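Local coordinates for protein probable ribosomal RNA small subunit methyltransferase (Thermus thermophilus, PDB 3DMH) that methylates guanosine of 16S ribosomal RNA at N2, using S-adenosylmethionine as methyl donor, in the small ribosomal subunit, at residues G234-D239 / G255-G260; F299-T304 / G333-L338; K40-F45 / R134-G139. All coordinates share one frame; numbering follows the deposited sequence.

Contact 1 (G234-D239 / G255-G260)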
ATOM      1  N   GLY A 234      -4.780 -27.849  -6.682  1.00 24.64           N
ATOM      2  CA  GLY A 234      -5.908 -27.710  -7.600  1.00 24.94           C
ATOM      3  C   GLY A 234      -7.041 -26.810  -7.128  1.00 25.15           C
ATOM      4  O   GLY A 234      -8.041 -26.652  -7.838  1.00 25.76           O
ATOM      5  N   ARG A 235      -6.894 -26.237  -5.931  1.00 24.24           N
ATOM      6  CA  ARG A 235      -7.899 -25.342  -5.344  1.00 24.48           C
ATOM      7  C   ARG A 235      -7.647 -23.904  -5.783  1.00 23.28           C
ATOM      8  O   ARG A 235      -6.501 -23.499  -5.999  1.00 23.35           O
ATOM      9  CB  ARG A 235      -7.896 -25.405  -3.800  1.00 24.75           C
ATOM     10  CG  ARG A 235      -8.067 -26.805  -3.195  1.00 28.18           C
ATOM     11  CD  ARG A 235      -9.409 -27.416  -3.489  1.00 32.77           C
ATOM     12  NE  ARG A 235      -9.480 -28.780  -2.974  1.00 36.03           N
ATOM     13  CZ  ARG A 235      -9.910 -29.106  -1.759  1.00 37.64           C
ATOM     14  NH1 ARG A 235     -10.317 -28.158  -0.916  1.00 39.10           N
ATOM     15  NH2 ARG A 235      -9.935 -30.383  -1.389  1.00 37.08           N
ATOM     16  N   GLN A 236      -8.727 -23.141  -5.899  1.00 22.41           N
ATOM     17  CA  GLN A 236      -8.657 -21.707  -6.188  1.00 21.40           C
ATOM     18  C   GLN A 236      -8.519 -20.927  -4.885  1.00 20.77           C
ATOM     19  O   GLN A 236      -9.368 -21.031  -4.001  1.00 19.95           O
ATOM     20  CB  GLN A 236      -9.886 -21.273  -6.986  1.00 22.21           C
ATOM     21  CG  GLN A 236      -9.873 -21.831  -8.404  1.00 24.32           C
ATOM     22  CD  GLN A 236     -11.195 -21.660  -9.119  1.00 27.61           C
ATOM     23  OE1 GLN A 236     -12.237 -21.470  -8.493  1.00 29.33           O
ATOM     24  NE2 GLN A 236     -11.162 -21.743 -10.444  1.00 30.76           N
ATOM     25  N   VAL A 237      -7.422 -20.180  -4.773  1.00 19.47           N
ATOM     26  CA  VAL A 237      -7.087 -19.471  -3.537  1.00 19.77           C
ATOM     27  C   VAL A 237      -7.055 -17.979  -3.832  1.00 19.78           C
ATOM     28  O   VAL A 237      -6.512 -17.564  -4.859  1.00 20.81           O
ATOM     29  CB  VAL A 237      -5.694 -19.899  -3.013  1.00 19.74           C
ATOM     30  CG1 VAL A 237      -5.238 -19.023  -1.836  1.00 21.64           C
ATOM     31  CG2 VAL A 237      -5.709 -21.368  -2.596  1.00 20.56           C
ATOM     32  N   LEU A 238      -7.654 -17.177  -2.946  1.00 18.63           N
ATOM     33  CA  LEU A 238      -7.500 -15.728  -2.976  1.00 18.77           C
ATOM     34  C   LEU A 238      -6.675 -15.330  -1.766  1.00 18.63           C
ATOM     35  O   LEU A 238      -7.021 -15.728  -0.650  1.00 19.90           O
ATOM     36  CB  LEU A 238      -8.855 -15.032  -2.889  1.00 19.19           C
ATOM     37  CG  LEU A 238      -8.846 -13.496  -2.920  1.00 19.51           C
ATOM     38  CD1 LEU A 238      -8.327 -12.964  -4.246  1.00 20.51           C
ATOM     39  CD2 LEU A 238     -10.282 -13.022  -2.725  1.00 20.04           C
ATOM     40  N   ASP A 239      -5.605 -14.566  -2.005  1.00 18.89           N
ATOM     41  CA  ASP A 239      -4.739 -14.052  -0.933  1.00 18.38           C
ATOM     42  C   ASP A 239      -5.056 -12.562  -0.820  1.00 19.40           C
ATOM     43  O   ASP A 239      -4.694 -11.781  -1.719  1.00 20.08           O
ATOM     44  CB  ASP A 239      -3.263 -14.295  -1.289  1.00 19.31           C
ATOM     45  CG  ASP A 239      -2.288 -13.831  -0.215  1.00 18.75           C
ATOM     46  OD1 ASP A 239      -2.693 -13.191   0.768  1.00 20.61           O
ATOM     47  OD2 ASP A 239      -1.090 -14.103  -0.412  1.00 22.04           O
ATOM     48  N   GLY A 255       0.516 -26.155  -5.213  1.00 23.47           N
ATOM     49  CA  GLY A 255      -0.333 -26.543  -6.347  1.00 23.40           C
ATOM     50  C   GLY A 255      -1.681 -25.843  -6.430  1.00 23.06           C
ATOM     51  O   GLY A 255      -2.544 -26.241  -7.226  1.00 23.00           O
ATOM     52  N   ALA A 256      -1.876 -24.823  -5.596  1.00 23.16           N
ATOM     53  CA  ALA A 256      -3.080 -24.009  -5.645  1.00 22.98           C
ATOM     54  C   ALA A 256      -3.041 -23.099  -6.863  1.00 22.58           C
ATOM     55  O   ALA A 256      -1.957 -22.715  -7.334  1.00 22.54           O
ATOM     56  CB  ALA A 256      -3.195 -23.162  -4.378  1.00 22.82           C
ATOM     57  N   GLU A 257      -4.221 -22.740  -7.360  0.50 22.30           N
ATOM     58  CA  GLU A 257      -4.354 -21.711  -8.390  0.50 22.49           C
ATOM     59  C   GLU A 257      -4.674 -20.386  -7.696  0.50 22.42           C
ATOM     60  O   GLU A 257      -5.831 -20.106  -7.382  0.50 22.35           O
ATOM     61  CB  GLU A 257      -5.439 -22.108  -9.397  0.50 22.51           C
ATOM     62  CG  GLU A 257      -5.242 -23.527  -9.944  0.50 22.30           C
ATOM     63  CD  GLU A 257      -6.326 -23.990 -10.910  0.50 23.19           C
ATOM     64  OE1 GLU A 257      -7.154 -23.169 -11.357  0.50 24.56           O
ATOM     65  OE2 GLU A 257      -6.340 -25.196 -11.234  0.50 23.47           O
ATOM     66  N   VAL A 258      -3.627 -19.595  -7.452  1.00 21.96           N
ATOM     67  CA  VAL A 258      -3.676 -18.447  -6.538  1.00 21.76           C
ATOM     68  C   VAL A 258      -3.868 -17.128  -7.266  1.00 21.73           C
ATOM     69  O   VAL A 258      -3.227 -16.878  -8.299  1.00 21.37           O
ATOM     70  CB  VAL A 258      -2.394 -18.362  -5.672  1.00 22.59           C
ATOM     71  CG1 VAL A 258      -2.593 -17.363  -4.549  1.00 22.71           C
ATOM     72  CG2 VAL A 258      -2.027 -19.722  -5.087  1.00 22.13           C
ATOM     73  N   VAL A 259      -4.771 -16.315  -6.709  1.00 20.40           N
ATOM     74  CA  VAL A 259      -4.951 -14.918  -7.097  1.00 20.00           C
ATOM     75  C   VAL A 259      -4.574 -14.088  -5.885  1.00 20.38           C
ATOM     76  O   VAL A 259      -5.146 -14.287  -4.815  1.00 21.02           O
ATOM     77  CB  VAL A 259      -6.403 -14.599  -7.451  1.00 19.26           C
ATOM     78  CG1 VAL A 259      -6.557 -13.100  -7.780  1.00 18.68           C
ATOM     79  CG2 VAL A 259      -6.861 -15.436  -8.636  1.00 19.68           C
ATOM     80  N   GLY A 260      -3.591 -13.198  -6.033  1.00 19.79           N
ATOM     81  CA  GLY A 260      -3.214 -12.269  -4.959  1.00 19.38           C
ATOM     82  C   GLY A 260      -3.795 -10.922  -5.329  1.00 20.01           C
ATOM     83  O   GLY A 260      -3.698 -10.505  -6.482  1.00 20.89           O
TER
HETATM   84  O   HOH W   1      -8.238 -27.406 -11.015  0.60 48.86           O

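Contact 2 (F299-T304 / G333-L338)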
ATOM      1  N   PHE A 299     -13.985 -18.673  -4.747  1.00 20.96           N
ATOM      2  CA  PHE A 299     -12.769 -19.384  -4.380  1.00 21.04           C
ATOM      3  C   PHE A 299     -13.072 -20.503  -3.409  1.00 21.18           C
ATOM      4  O   PHE A 299     -14.118 -20.498  -2.752  1.00 21.15           O
ATOM      5  CB  PHE A 299     -11.748 -18.397  -3.783  1.00 20.55           C
ATOM      6  CG  PHE A 299     -11.361 -17.295  -4.735  1.00 20.46           C
ATOM      7  CD1 PHE A 299     -10.261 -17.441  -5.570  1.00 21.16           C
ATOM      8  CD2 PHE A 299     -12.141 -16.136  -4.842  1.00 20.98           C
ATOM      9  CE1 PHE A 299      -9.913 -16.450  -6.475  1.00 20.32           C
ATOM     10  CE2 PHE A 299     -11.816 -15.130  -5.768  1.00 20.84           C
ATOM     11  CZ  PHE A 299     -10.700 -15.288  -6.584  1.00 21.33           C
ATOM     12  N   ASP A 300     -12.147 -21.463  -3.340  1.00 21.45           N
ATOM     13  CA  ASP A 300     -12.211 -22.584  -2.406  1.00 21.37           C
ATOM     14  C   ASP A 300     -11.546 -22.244  -1.065  1.00 21.04           C
ATOM     15  O   ASP A 300     -11.979 -22.719  -0.008  1.00 21.89           O
ATOM     16  CB  ASP A 300     -11.510 -23.806  -3.011  1.00 21.32           C
ATOM     17  CG  ASP A 300     -12.049 -24.173  -4.389  1.00 22.25           C
ATOM     18  OD1 ASP A 300     -13.282 -24.349  -4.514  1.00 23.20           O
ATOM     19  OD2 ASP A 300     -11.240 -24.279  -5.345  1.00 21.76           O
ATOM     20  N   ILE A 301     -10.483 -21.444  -1.114  1.00 21.00           N
ATOM     21  CA  ILE A 301      -9.718 -21.100   0.085  1.00 20.40           C
ATOM     22  C   ILE A 301      -9.365 -19.626  -0.000  1.00 20.16           C
ATOM     23  O   ILE A 301      -8.902 -19.164  -1.039  1.00 19.90           O
ATOM     24  CB  ILE A 301      -8.405 -21.917   0.174  1.00 21.21           C
ATOM     25  CG1 ILE A 301      -8.710 -23.411   0.300  1.00 21.29           C
ATOM     26  CG2 ILE A 301      -7.553 -21.477   1.364  1.00 20.47           C
ATOM     27  CD1 ILE A 301      -7.503 -24.294   0.042  1.00 25.27           C
ATOM     28  N   ILE A 302      -9.572 -18.896   1.091  1.00 19.26           N
ATOM     29  CA  ILE A 302      -9.152 -17.494   1.153  1.00 19.24           C
ATOM     30  C   ILE A 302      -8.287 -17.296   2.383  1.00 19.68           C
ATOM     31  O   ILE A 302      -8.623 -17.786   3.473  1.00 19.82           O
ATOM     32  CB  ILE A 302     -10.363 -16.543   1.159  1.00 19.23           C
ATOM     33  CG1 ILE A 302     -11.116 -16.710  -0.166  1.00 19.37           C
ATOM     34  CG2 ILE A 302      -9.897 -15.076   1.360  1.00 19.99           C
ATOM     35  CD1 ILE A 302     -12.286 -15.771  -0.368  1.00 20.42           C
ATOM     36  N   VAL A 303      -7.133 -16.664   2.193  1.00 19.15           N
ATOM     37  CA  VAL A 303      -6.188 -16.478   3.299  1.00 19.49           C
ATOM     38  C   VAL A 303      -5.891 -15.004   3.434  1.00 19.42           C
ATOM     39  O   VAL A 303      -5.897 -14.268   2.437  1.00 19.43           O
ATOM     40  CB  VAL A 303      -4.848 -17.254   3.091  1.00 20.18           C
ATOM     41  CG1 VAL A 303      -5.103 -18.749   3.011  1.00 20.33           C
ATOM     42  CG2 VAL A 303      -4.111 -16.754   1.831  1.00 20.92           C
ATOM     43  N   THR A 304      -5.606 -14.567   4.659  1.00 19.00           N
ATOM     44  CA  THR A 304      -5.188 -13.186   4.830  1.00 18.71           C
ATOM     45  C   THR A 304      -4.424 -12.966   6.120  1.00 19.71           C
ATOM     46  O   THR A 304      -4.765 -13.535   7.153  1.00 19.33           O
ATOM     47  CB  THR A 304      -6.390 -12.197   4.744  1.00 19.44           C
ATOM     48  OG1 THR A 304      -5.896 -10.849   4.739  1.00 20.35           O
ATOM     49  CG2 THR A 304      -7.384 -12.391   5.922  1.00 19.02           C
ATOM     50  N   GLY A 333     -18.797 -24.585   1.251  1.00 23.77           N
ATOM     51  CA  GLY A 333     -17.750 -25.535   1.621  1.00 23.70           C
ATOM     52  C   GLY A 333     -16.362 -24.908   1.640  1.00 23.41           C
ATOM     53  O   GLY A 333     -15.402 -25.524   2.114  1.00 24.46           O
ATOM     54  N   GLY A 334     -16.250 -23.690   1.121  1.00 23.03           N
ATOM     55  CA  GLY A 334     -14.967 -22.971   1.125  1.00 22.37           C
ATOM     56  C   GLY A 334     -14.508 -22.582   2.519  1.00 22.25           C
ATOM     57  O   GLY A 334     -15.308 -22.507   3.460  1.00 22.51           O
ATOM     58  N   VAL A 335     -13.208 -22.344   2.661  1.00 21.23           N
ATOM     59  CA  VAL A 335     -12.641 -22.042   3.973  1.00 21.13           C
ATOM     60  C   VAL A 335     -11.828 -20.749   3.996  1.00 20.95           C
ATOM     61  O   VAL A 335     -11.259 -20.333   2.979  1.00 21.05           O
ATOM     62  CB  VAL A 335     -11.812 -23.226   4.519  1.00 20.53           C
ATOM     63  CG1 VAL A 335     -12.701 -24.439   4.771  1.00 21.33           C
ATOM     64  CG2 VAL A 335     -10.660 -23.594   3.583  1.00 21.15           C
ATOM     65  N   PHE A 336     -11.795 -20.128   5.173  1.00 20.34           N
ATOM     66  CA  PHE A 336     -11.142 -18.832   5.382  1.00 20.20           C
ATOM     67  C   PHE A 336     -10.158 -18.938   6.538  1.00 19.95           C
ATOM     68  O   PHE A 336     -10.509 -19.449   7.614  1.00 20.81           O
ATOM     69  CB  PHE A 336     -12.221 -17.811   5.717  1.00 19.93           C
ATOM     70  CG  PHE A 336     -11.714 -16.415   5.979  1.00 20.04           C
ATOM     71  CD1 PHE A 336     -10.774 -15.823   5.131  1.00 18.97           C
ATOM     72  CD2 PHE A 336     -12.213 -15.682   7.051  1.00 20.81           C
ATOM     73  CE1 PHE A 336     -10.331 -14.506   5.342  1.00 20.69           C
ATOM     74  CE2 PHE A 336     -11.786 -14.367   7.290  1.00 19.79           C
ATOM     75  CZ  PHE A 336     -10.847 -13.772   6.431  1.00 20.57           C
ATOM     76  N   PHE A 337      -8.935 -18.449   6.321  1.00 19.39           N
ATOM     77  CA  PHE A 337      -7.912 -18.387   7.366  1.00 19.17           C
ATOM     78  C   PHE A 337      -7.459 -16.942   7.524  1.00 19.31           C
ATOM     79  O   PHE A 337      -7.104 -16.303   6.527  1.00 19.58           O
ATOM     80  CB  PHE A 337      -6.664 -19.201   6.985  1.00 19.74           C
ATOM     81  CG  PHE A 337      -6.893 -20.669   6.892  1.00 18.72           C
ATOM     82  CD1 PHE A 337      -6.557 -21.517   7.947  1.00 18.37           C
ATOM     83  CD2 PHE A 337      -7.445 -21.222   5.739  1.00 19.91           C
ATOM     84  CE1 PHE A 337      -6.776 -22.886   7.845  1.00 19.23           C
ATOM     85  CE2 PHE A 337      -7.651 -22.577   5.629  1.00 20.24           C
ATOM     86  CZ  PHE A 337      -7.318 -23.424   6.688  1.00 20.74           C
ATOM     87  N   LEU A 338      -7.446 -16.443   8.761  1.00 19.00           N
ATOM     88  CA  LEU A 338      -7.005 -15.073   9.041  1.00 19.09           C
ATOM     89  C   LEU A 338      -6.047 -15.076  10.222  1.00 19.13           C
ATOM     90  O   LEU A 338      -6.283 -15.777  11.204  1.00 19.45           O
ATOM     91  CB  LEU A 338      -8.225 -14.205   9.360  1.00 19.22           C
ATOM     92  CG  LEU A 338      -7.989 -12.754   9.795  1.00 20.44           C
ATOM     93  CD1 LEU A 338      -9.143 -11.836   9.385  1.00 21.45           C
ATOM     94  CD2 LEU A 338      -7.789 -12.713  11.308  1.00 21.60           C
TER

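Contact 3 (K40-F45 / R134-G139)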
ATOM      1  N   LYS A  40      -2.587  24.115   2.399  1.00 24.21           N
ATOM      2  CA  LYS A  40      -2.549  25.517   2.845  1.00 24.24           C
ATOM      3  C   LYS A  40      -1.332  26.301   2.372  1.00 24.37           C
ATOM      4  O   LYS A  40      -1.307  27.524   2.507  1.00 24.37           O
ATOM      5  CB  LYS A  40      -2.630  25.604   4.376  1.00 24.63           C
ATOM      6  CG  LYS A  40      -3.948  25.143   4.921  1.00 26.75           C
ATOM      7  CD  LYS A  40      -3.940  25.155   6.421  1.00 29.60           C
ATOM      8  CE  LYS A  40      -5.326  24.856   6.958  1.00 31.66           C
ATOM      9  NZ  LYS A  40      -5.427  25.283   8.385  1.00 35.96           N
ATOM     10  N   THR A  41      -0.341  25.605   1.815  1.00 23.29           N
ATOM     11  CA  THR A  41       0.994  26.184   1.575  1.00 22.92           C
ATOM     12  C   THR A  41       1.378  26.269   0.098  1.00 22.71           C
ATOM     13  O   THR A  41       1.979  27.268  -0.339  1.00 23.00           O
ATOM     14  CB  THR A  41       2.086  25.408   2.355  1.00 23.21           C
ATOM     15  OG1 THR A  41       1.730  25.345   3.742  1.00 22.96           O
ATOM     16  CG2 THR A  41       3.462  26.075   2.232  1.00 22.69           C
ATOM     17  N   VAL A  42       1.059  25.225  -0.667  1.00 21.36           N
ATOM     18  CA  VAL A  42       1.595  25.142  -2.035  1.00 21.60           C
ATOM     19  C   VAL A  42       1.104  26.280  -2.942  1.00 21.73           C
ATOM     20  O   VAL A  42      -0.086  26.622  -2.951  1.00 21.86           O
ATOM     21  CB  VAL A  42       1.294  23.796  -2.698  1.00 21.53           C
ATOM     22  CG1 VAL A  42       1.955  22.677  -1.927  1.00 20.39           C
ATOM     23  CG2 VAL A  42      -0.197  23.572  -2.758  1.00 21.68           C
ATOM     24  N   GLU A  43       2.048  26.847  -3.695  1.00 22.37           N
ATOM     25  CA  GLU A  43       1.790  27.916  -4.658  1.00 22.66           C
ATOM     26  C   GLU A  43       2.394  27.512  -6.000  1.00 21.81           C
ATOM     27  O   GLU A  43       3.422  26.834  -6.031  1.00 21.37           O
ATOM     28  CB  GLU A  43       2.482  29.213  -4.212  1.00 23.97           C
ATOM     29  CG  GLU A  43       2.246  29.606  -2.762  1.00 28.79           C
ATOM     30  CD  GLU A  43       1.102  30.567  -2.599  1.00 34.87           C
ATOM     31  OE1 GLU A  43       0.724  31.213  -3.604  1.00 39.45           O
ATOM     32  OE2 GLU A  43       0.585  30.691  -1.464  1.00 36.52           O
ATOM     33  N   PRO A  44       1.761  27.919  -7.116  1.00 21.49           N
ATOM     34  CA  PRO A  44       2.343  27.619  -8.425  1.00 20.45           C
ATOM     35  C   PRO A  44       3.763  28.153  -8.609  1.00 20.46           C
ATOM     36  O   PRO A  44       4.117  29.242  -8.111  1.00 20.31           O
ATOM     37  CB  PRO A  44       1.387  28.304  -9.408  1.00 21.42           C
ATOM     38  CG  PRO A  44       0.103  28.371  -8.691  1.00 22.11           C
ATOM     39  CD  PRO A  44       0.462  28.611  -7.240  1.00 21.96           C
ATOM     40  N   PHE A  45       4.560  27.374  -9.332  1.00 19.93           N
ATOM     41  CA  PHE A  45       5.891  27.787  -9.749  1.00 19.85           C
ATOM     42  C   PHE A  45       6.171  27.122 -11.085  1.00 20.04           C
ATOM     43  O   PHE A  45       6.190  25.905 -11.170  1.00 19.73           O
ATOM     44  CB  PHE A  45       6.942  27.350  -8.722  1.00 19.85           C
ATOM     45  CG  PHE A  45       8.343  27.704  -9.117  1.00 19.46           C
ATOM     46  CD1 PHE A  45       8.810  28.998  -8.937  1.00 19.96           C
ATOM     47  CD2 PHE A  45       9.190  26.760  -9.698  1.00 20.19           C
ATOM     48  CE1 PHE A  45      10.099  29.350  -9.305  1.00 18.67           C
ATOM     49  CE2 PHE A  45      10.482  27.109 -10.074  1.00 19.87           C
ATOM     50  CZ  PHE A  45      10.939  28.394  -9.870  1.00 18.24           C
ATOM     51  N   ARG A 134      11.707  23.565  -8.090  1.00 17.85           N
ATOM     52  CA  ARG A 134      11.503  23.618  -6.638  1.00 17.34           C
ATOM     53  C   ARG A 134      10.725  22.415  -6.098  1.00 17.63           C
ATOM     54  O   ARG A 134       9.946  21.794  -6.816  1.00 17.91           O
ATOM     55  CB  ARG A 134      10.780  24.907  -6.246  1.00 17.94           C
ATOM     56  CG  ARG A 134      11.636  26.149  -6.506  1.00 17.61           C
ATOM     57  CD  ARG A 134      10.870  27.410  -6.195  1.00 22.13           C
ATOM     58  NE  ARG A 134      11.694  28.580  -6.457  1.00 21.86           N
ATOM     59  CZ  ARG A 134      11.315  29.831  -6.216  1.00 23.74           C
ATOM     60  NH1 ARG A 134      10.111  30.082  -5.715  1.00 23.84           N
ATOM     61  NH2 ARG A 134      12.139  30.834  -6.486  1.00 24.30           N
ATOM     62  N   LEU A 135      10.952  22.107  -4.827  1.00 17.08           N
ATOM     63  CA  LEU A 135      10.315  20.966  -4.171  1.00 17.48           C
ATOM     64  C   LEU A 135       9.625  21.433  -2.898  1.00 18.19           C
ATOM     65  O   LEU A 135      10.253  22.041  -2.025  1.00 17.47           O
ATOM     66  CB  LEU A 135      11.355  19.892  -3.826  1.00 17.57           C
ATOM     67  CG  LEU A 135      10.928  18.767  -2.876  1.00 17.07           C
ATOM     68  CD1 LEU A 135       9.812  17.886  -3.468  1.00 18.48           C
ATOM     69  CD2 LEU A 135      12.123  17.885  -2.478  1.00 17.45           C
ATOM     70  N   TYR A 136       8.328  21.149  -2.795  1.00 18.08           N
ATOM     71  CA  TYR A 136       7.613  21.293  -1.530  1.00 18.42           C
ATOM     72  C   TYR A 136       7.690  19.957  -0.835  1.00 18.80           C
ATOM     73  O   TYR A 136       7.268  18.944  -1.398  1.00 18.99           O
ATOM     74  CB  TYR A 136       6.129  21.615  -1.756  1.00 19.07           C
ATOM     75  CG  TYR A 136       5.845  23.064  -2.005  1.00 19.06           C
ATOM     76  CD1 TYR A 136       5.837  23.992  -0.957  1.00 20.05           C
ATOM     77  CD2 TYR A 136       5.575  23.519  -3.287  1.00 18.38           C
ATOM     78  CE1 TYR A 136       5.571  25.341  -1.190  1.00 21.22           C
ATOM     79  CE2 TYR A 136       5.313  24.864  -3.538  1.00 21.15           C
ATOM     80  CZ  TYR A 136       5.311  25.768  -2.495  1.00 21.19           C
ATOM     81  OH  TYR A 136       5.035  27.094  -2.761  1.00 23.40           O
ATOM     82  N   LEU A 137       8.272  19.959   0.361  1.00 18.24           N
ATOM     83  CA  LEU A 137       8.479  18.738   1.128  1.00 18.64           C
ATOM     84  C   LEU A 137       7.718  18.858   2.437  1.00 18.96           C
ATOM     85  O   LEU A 137       7.969  19.768   3.221  1.00 19.40           O
ATOM     86  CB  LEU A 137       9.981  18.537   1.400  1.00 18.64           C
ATOM     87  CG  LEU A 137      10.360  17.202   2.034  1.00 19.12           C
ATOM     88  CD1 LEU A 137      10.242  16.065   1.028  1.00 21.43           C
ATOM     89  CD2 LEU A 137      11.770  17.313   2.609  1.00 19.76           C
ATOM     90  N   ALA A 138       6.781  17.945   2.695  1.00 19.00           N
ATOM     91  CA  ALA A 138       5.993  18.066   3.916  1.00 19.01           C
ATOM     92  C   ALA A 138       6.104  16.820   4.776  1.00 19.31           C
ATOM     93  O   ALA A 138       6.268  15.708   4.278  1.00 18.72           O
ATOM     94  CB  ALA A 138       4.515  18.333   3.590  1.00 19.88           C
ATOM     95  N   GLY A 139       6.014  16.997   6.089  1.00 19.47           N
ATOM     96  CA  GLY A 139       6.047  15.827   6.958  1.00 19.64           C
ATOM     97  C   GLY A 139       5.855  16.167   8.418  1.00 20.15           C
ATOM     98  O   GLY A 139       5.249  17.190   8.755  1.00 20.01           O
TER

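Contact 1 (G234-D239 / G255-G260)
Val237 lays its CG2 methyl against the CB of Ala256, 3.6 Å away, and its CG1 beside CG1 of Val258, the two valines running side by side and pointing the same way. The strands that carry them, 236-240 and 257-262, are the two parallel arms of a beta-alpha-beta unit in the Rossmann-like methyltransferase sheet, joined by helix 248-253. Leu251 of that helix packs on both valines. On the other face, CD1 of Leu238 slants across Val259 and meets its CG1 at 4.0 Å; with CG anti to the backbone N (chi1 -180°), the branch leans toward the neighbouring strand and CD1 also nears Val259 O.

Between the faces the backbone bonds alternate in direction, as parallel pairing requires. Val237 is gripped twice: its N donates to Glu257 O, and its O accepts from Val259 N at 2.8 Å in a nearly straight bond. The strand then delivers Asp239 to the cofactor end of the sheet, its side chain about 4 Å from the bound S-adenosylmethionine, while OD2 is hydrogen-bonded to Thr248 OG1 at the start of the connecting helix.

At the far end Gly255 closes the helix in a Schellman motif, and its O accepts from Gly234 N at 2.8 Å, the donor standing 51° above the carbonyl plane.

Contact 2 (F299-T304 / G333-L338)
Phe336 turns its ring toward strand 301-304, where CE1 lies 3.7 Å from the CG2 methyl of Thr304 and CD1 lies 3.9 Å from CG2 of Ile302. Both side chains pass the ring at a slant. Swung anti to the backbone N (chi1 179°), the ring is carried toward the partner strand, and its CD1 edge comes to 3.4 Å from Ile302 O, near the ring plane. An alanine here would strip this ring from the methyls of Ile302 and Thr304 and is likely to open a gap between the sheet and helix 317-329. Thr304 CG2 serves a second neighbour too, touching CD1 of Leu338 at 3.9 Å. On the opposite face CG1 of Ile301 and CG2 of Val335 lie alongside each other, 3.8 Å apart, while Val303 CG1 and Ile301 CG2 approach Phe337 more distantly.

Backbone bonds in parallel register set which side chains face each other. Ile302 is held at both ends, its N donating to Val335 O and its O accepting from Phe337 N at 2.9 Å. The bond from Thr304 N to Phe337 O is more bent, with 141° at the hydrogen. Farther out, Asp300 OD1 forms a salt bridge with Arg331 NH2, and its OD2 accepts from Gln236 N of the adjoining strand; Thr304 OG1 is bonded to Leu240 O of that same strand.

The pair belongs to the middle of the methyltransferase sheet, between strands 236-240 and 366-371. Helix 317-329 packs against Phe336, Thr304 and Leu338, whereas helix 214-227 covers Ile301, Val303 and Phe337 on the other side.

Contact 3 (K40-F45 / R134-G139)
The backbones of Val42 and Tyr136 stay 7.2 Å apart between CA atoms, and those of Phe45 and Arg134 7.7 Å, so side chains must bridge the gap between the 40-45 segment, which leaves the end of helix 33-41, and the extended strand 134-139. The strand is part of the N-terminal seven-stranded mixed sheet, whose strand order 3-2-1-4-5-7-6 is that of Rossmann-like methyltransferases. Helix 33-41 and the chain leaving it pack on one face of this sheet.

Tyr136 extends from the strand to residues 41-43. Val42 sits over one face of its ring, the CG1 methyl 4.0 Å from the centroid and displaced toward the rim, in a CH-pi contact. Thr41 adds its CG2 methyl obliquely beside CE1, while its OG1 is bonded back to Leu37 O in the helix. The phenol oxygen accepts a hydrogen bond from Glu43 N at 3.1 Å, with a bent angle of 143° at the hydrogen; CB of Glu43 lies close by the same oxygen. The ring thus meets the loop through both its face and its hydroxyl. Val170 and Leu172 of strand 168-174, with Leu38 of the helix, also touch Tyr136.

The second anchor lies two residues back along the strand. Arg134 stretches its chain, extended from CG to NE, across the Phe45 ring, which its chi1 of 178° turns toward the strand. The guanidinium lies almost parallel to the ring, 11° between the planes, with Phe45 CE1 over its face and Arg134 NE 3.4 Å from that carbon. Arg134 CD makes a CH-pi contact over the middle of the Phe45 ring, 3.6 Å from its centroid.

How the contacts relate
Contact 3 comes first along the chain and stands apart, about 45 Å between centres from contact 1 and 46 Å from contact 2, on the opposite side of the molecule's centre. Contacts 1 and 2 follow in series, their centres 10 Å apart, and join through neighbouring strands 236-240 and 299-304 of one sheet. Together they span four neighbouring parallel strands, whose ends approach the bound cofactor. Contact 3 belongs to another seven-stranded sheet with the same strand order, away from the cofactor and guanosine sites. The protein thus repeats one Rossmann-like topology, and of these contacts those in the second sheet approach the ligands.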